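Side-chain contact in cysteine desulfurase (Fervidobacterium islandicum, PDB 6A6E), which probably catalyses the pyridoxal-phosphate-dependent removal of sulfur from cysteine, yielding alanine and a persulfide for the sulfur formation (Suf) system: residues A[262-267]-A[275-280]. Sequence-based numbering, arbitrary orientation.
Sequences GGEMID and TFNVLP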
ATOM      1  N   GLY A 262     -13.053  -0.142  -7.234  1.00 15.69           N
ATOM      2  CA  GLY A 262     -12.596   1.081  -7.843  1.00 16.37           C
ATOM      3  C   GLY A 262     -12.196   0.820  -9.278  1.00 18.66           C
ATOM      4  O   GLY A 262     -12.707  -0.088  -9.948  1.00 19.54           O
ATOM      5  N   GLY A 263     -11.242   1.593  -9.748  1.00 18.11           N
ATOM      6  CA  GLY A 263     -10.790   1.485 -11.079  1.00 17.82           C
ATOM      7  C   GLY A 263      -9.963   0.272 -11.312  1.00 17.49           C
ATOM      8  O   GLY A 263      -9.542  -0.402 -10.333  1.00 15.47           O
ATOM      9  N   GLU A 264      -9.871  -0.057 -12.606  1.00 15.58           N
ATOM     10  CA  GLU A 264      -9.173  -1.219 -13.175  1.00 17.34           C
ATOM     11  C   GLU A 264      -9.807  -2.591 -12.874  1.00 17.88           C
ATOM     12  O   GLU A 264      -9.778  -3.463 -13.726  1.00 20.86           O
ATOM     13  CB  GLU A 264      -7.698  -1.240 -12.757  1.00 17.48           C
ATOM     14  CG  GLU A 264      -6.913  -2.479 -13.172  1.00 18.35           C
ATOM     15  CD  GLU A 264      -6.782  -2.709 -14.679  1.00 22.71           C
ATOM     16  OE1 GLU A 264      -7.067  -1.809 -15.493  1.00 26.10           O
ATOM     17  OE2 GLU A 264      -6.332  -3.806 -15.063  1.00 23.48           O
ATOM     18  N   MET A 265     -10.307  -2.791 -11.677  1.00 16.65           N
ATOM     19  CA  MET A 265     -10.903  -4.057 -11.323  1.00 17.77           C
ATOM     20  C   MET A 265     -12.299  -4.285 -11.913  1.00 18.22           C
ATOM     21  O   MET A 265     -12.850  -5.385 -11.778  1.00 15.67           O
ATOM     22  CB  MET A 265     -10.911  -4.262  -9.802  1.00 17.57           C
ATOM     23  CG  MET A 265     -11.637  -3.234  -8.967  1.00 18.99           C
ATOM     24  SD  MET A 265     -13.441  -3.328  -8.872  1.00 17.37           S
ATOM     25  CE  MET A 265     -13.536  -4.903  -7.999  1.00 17.95           C
ATOM     26  N   ILE A 266     -12.876  -3.232 -12.498  1.00 17.80           N
ATOM     27  CA  ILE A 266     -14.190  -3.313 -13.116  1.00 18.94           C
ATOM     28  C   ILE A 266     -14.042  -3.717 -14.588  1.00 20.61           C
ATOM     29  O   ILE A 266     -12.912  -3.700 -15.203  1.00 18.26           O
ATOM     30  CB  ILE A 266     -15.036  -1.991 -12.937  1.00 19.32           C
ATOM     31  CG1 ILE A 266     -14.282  -0.736 -13.343  1.00 18.87           C
ATOM     32  CG2 ILE A 266     -15.441  -1.829 -11.487  1.00 20.59           C
ATOM     33  CD1 ILE A 266     -14.047  -0.601 -14.851  1.00 20.11           C
ATOM     34  N   ASP A 267     -15.171  -4.116 -15.137  1.00 20.68           N
ATOM     35  CA  ASP A 267     -15.314  -4.319 -16.613  1.00 23.53           C
ATOM     36  C   ASP A 267     -16.304  -3.232 -17.048  1.00 23.81           C
ATOM     37  O   ASP A 267     -15.888  -2.278 -17.694  1.00 22.20           O
ATOM     38  CB  ASP A 267     -15.815  -5.744 -16.911  1.00 26.89           C
ATOM     39  CG  ASP A 267     -16.198  -5.969 -18.412  1.00 32.56           C
ATOM     40  OD1 ASP A 267     -15.937  -5.079 -19.232  1.00 31.17           O
ATOM     41  OD2 ASP A 267     -16.788  -7.033 -18.718  1.00 33.99           O
ATOM     42  N   THR A 275     -19.829  -4.826 -13.168  1.00 21.79           N
ATOM     43  CA  THR A 275     -19.263  -6.140 -13.358  1.00 22.56           C
ATOM     44  C   THR A 275     -17.719  -5.966 -13.295  1.00 23.28           C
ATOM     45  O   THR A 275     -17.199  -4.825 -13.326  1.00 16.30           O
ATOM     46  CB  THR A 275     -19.651  -6.688 -14.724  1.00 24.89           C
ATOM     47  OG1 THR A 275     -19.187  -5.773 -15.698  1.00 21.78           O
ATOM     48  CG2 THR A 275     -21.215  -6.831 -14.806  1.00 26.32           C
ATOM     49  N   PHE A 276     -17.025  -7.092 -13.188  1.00 22.52           N
ATOM     50  CA  PHE A 276     -15.611  -7.102 -12.811  1.00 21.57           C
ATOM     51  C   PHE A 276     -14.733  -7.583 -13.923  1.00 20.74           C
ATOM     52  O   PHE A 276     -15.165  -8.293 -14.798  1.00 21.47           O
ATOM     53  CB  PHE A 276     -15.427  -7.973 -11.594  1.00 19.91           C
ATOM     54  CG  PHE A 276     -16.253  -7.551 -10.411  1.00 20.38           C
ATOM     55  CD1 PHE A 276     -16.268  -6.221  -9.968  1.00 19.60           C
ATOM     56  CD2 PHE A 276     -17.008  -8.510  -9.699  1.00 20.95           C
ATOM     57  CE1 PHE A 276     -17.063  -5.851  -8.919  1.00 20.50           C
ATOM     58  CE2 PHE A 276     -17.773  -8.131  -8.629  1.00 19.97           C
ATOM     59  CZ  PHE A 276     -17.775  -6.825  -8.219  1.00 21.63           C
ATOM     60  N   ASN A 277     -13.495  -7.143 -13.915  1.00 18.21           N
ATOM     61  CA  ASN A 277     -12.478  -7.557 -14.862  1.00 19.07           C
ATOM     62  C   ASN A 277     -12.083  -9.039 -14.609  1.00 18.87           C
ATOM     63  O   ASN A 277     -12.510  -9.651 -13.638  1.00 17.67           O
ATOM     64  CB  ASN A 277     -11.283  -6.619 -14.665  1.00 18.99           C
ATOM     65  CG  ASN A 277     -10.468  -6.420 -15.876  1.00 20.52           C
ATOM     66  OD1 ASN A 277     -10.496  -7.257 -16.808  1.00 21.41           O
ATOM     67  ND2 ASN A 277      -9.618  -5.352 -15.849  1.00 18.87           N
ATOM     68  N   VAL A 278     -11.284  -9.580 -15.497  1.00 20.03           N
ATOM     69  CA  VAL A 278     -10.698 -10.924 -15.325  1.00 23.62           C
ATOM     70  C   VAL A 278      -9.591 -10.937 -14.267  1.00 22.52           C
ATOM     71  O   VAL A 278      -9.187  -9.869 -13.787  1.00 19.70           O
ATOM     72  CB  VAL A 278     -10.117 -11.440 -16.670  1.00 23.57           C
ATOM     73  CG1 VAL A 278     -11.233 -11.454 -17.728  1.00 25.43           C
ATOM     74  CG2 VAL A 278      -8.945 -10.614 -17.183  1.00 23.80           C
ATOM     75  N   LEU A 279      -9.087 -12.125 -13.952  1.00 21.79           N
ATOM     76  CA  LEU A 279      -7.980 -12.328 -12.992  1.00 22.56           C
ATOM     77  C   LEU A 279      -6.710 -11.897 -13.655  1.00 19.09           C
ATOM     78  O   LEU A 279      -6.571 -12.097 -14.844  1.00 20.51           O
ATOM     79  CB  LEU A 279      -7.800 -13.813 -12.617  1.00 24.46           C
ATOM     80  CG  LEU A 279      -8.946 -14.517 -11.881  1.00 29.29           C
ATOM     81  CD1 LEU A 279      -8.535 -15.900 -11.394  1.00 30.38           C
ATOM     82  CD2 LEU A 279      -9.453 -13.728 -10.729  1.00 31.23           C
ATOM     83  N   PRO A 280      -5.749 -11.324 -12.940  1.00 18.57           N
ATOM     84  CA  PRO A 280      -5.760 -10.992 -11.503  1.00 17.84           C
ATOM     85  C   PRO A 280      -6.339  -9.608 -11.179  1.00 16.94           C
ATOM     86  O   PRO A 280      -6.490  -9.228 -10.009  1.00 13.92           O
ATOM     87  CB  PRO A 280      -4.258 -10.928 -11.189  1.00 18.87           C
ATOM     88  CG  PRO A 280      -3.605 -10.452 -12.459  1.00 19.02           C
ATOM     89  CD  PRO A 280      -4.434 -11.085 -13.560  1.00 20.04           C
TER
HETATM   90  O   HOH W   1     -17.441  -8.852 -16.330  1.00 38.43           O
HETATM   91  O   HOH W   2     -19.573  -6.624 -18.110  1.00 45.09           O
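Asn-277 reaches Glu-264 because its chi1 of -152° carries CG away from the backbone N and beside the carbonyl carbon, while Met-265 (chi1 59°), bent again at chi2 and chi3, sets its methyl beside the Phe-276 ring. Asn-277 ND2 donates to Glu-264 O at 2.8 Å, almost in line with the C=O, with Glu-264 O lying in the plane of the Asn-277 amide. OD1 accepts a more bent bond from Val-278 N, which helps hold the amide's rotation. Backbone bonds from Asn-277 N to Met-265 O and from Asp-267 N to Thr-275 O, 2.8 Å each, flank Ile-266 and Phe-276, a non-hydrogen-bonded antiparallel pair. Met-265 CE lies 3.6 Å from Phe-276 CD1, and Met-265 SD, 5.3 Å from the Phe-276 ring centroid, makes an oblique Met-aromatic contact. Two waters donate to Asp-267 OD2: one also donates to Phe-276 O, the other joins Thr-275 OG1, which additionally accepts from Lys-268 N. Glu-264 OE1 salt-bridges Arg-66, and Gln-378 of the second subunit bonds to Asp-267 O, placing this beta-hairpin base at the dimer interface. Chemically, the contact grades from a buried thioether against a partly exposed ring to a hydrated carboxylate, with Asn-277 gripping the turn at Glu-264 through a nearly straight N-H...O hydrogen bond (176°).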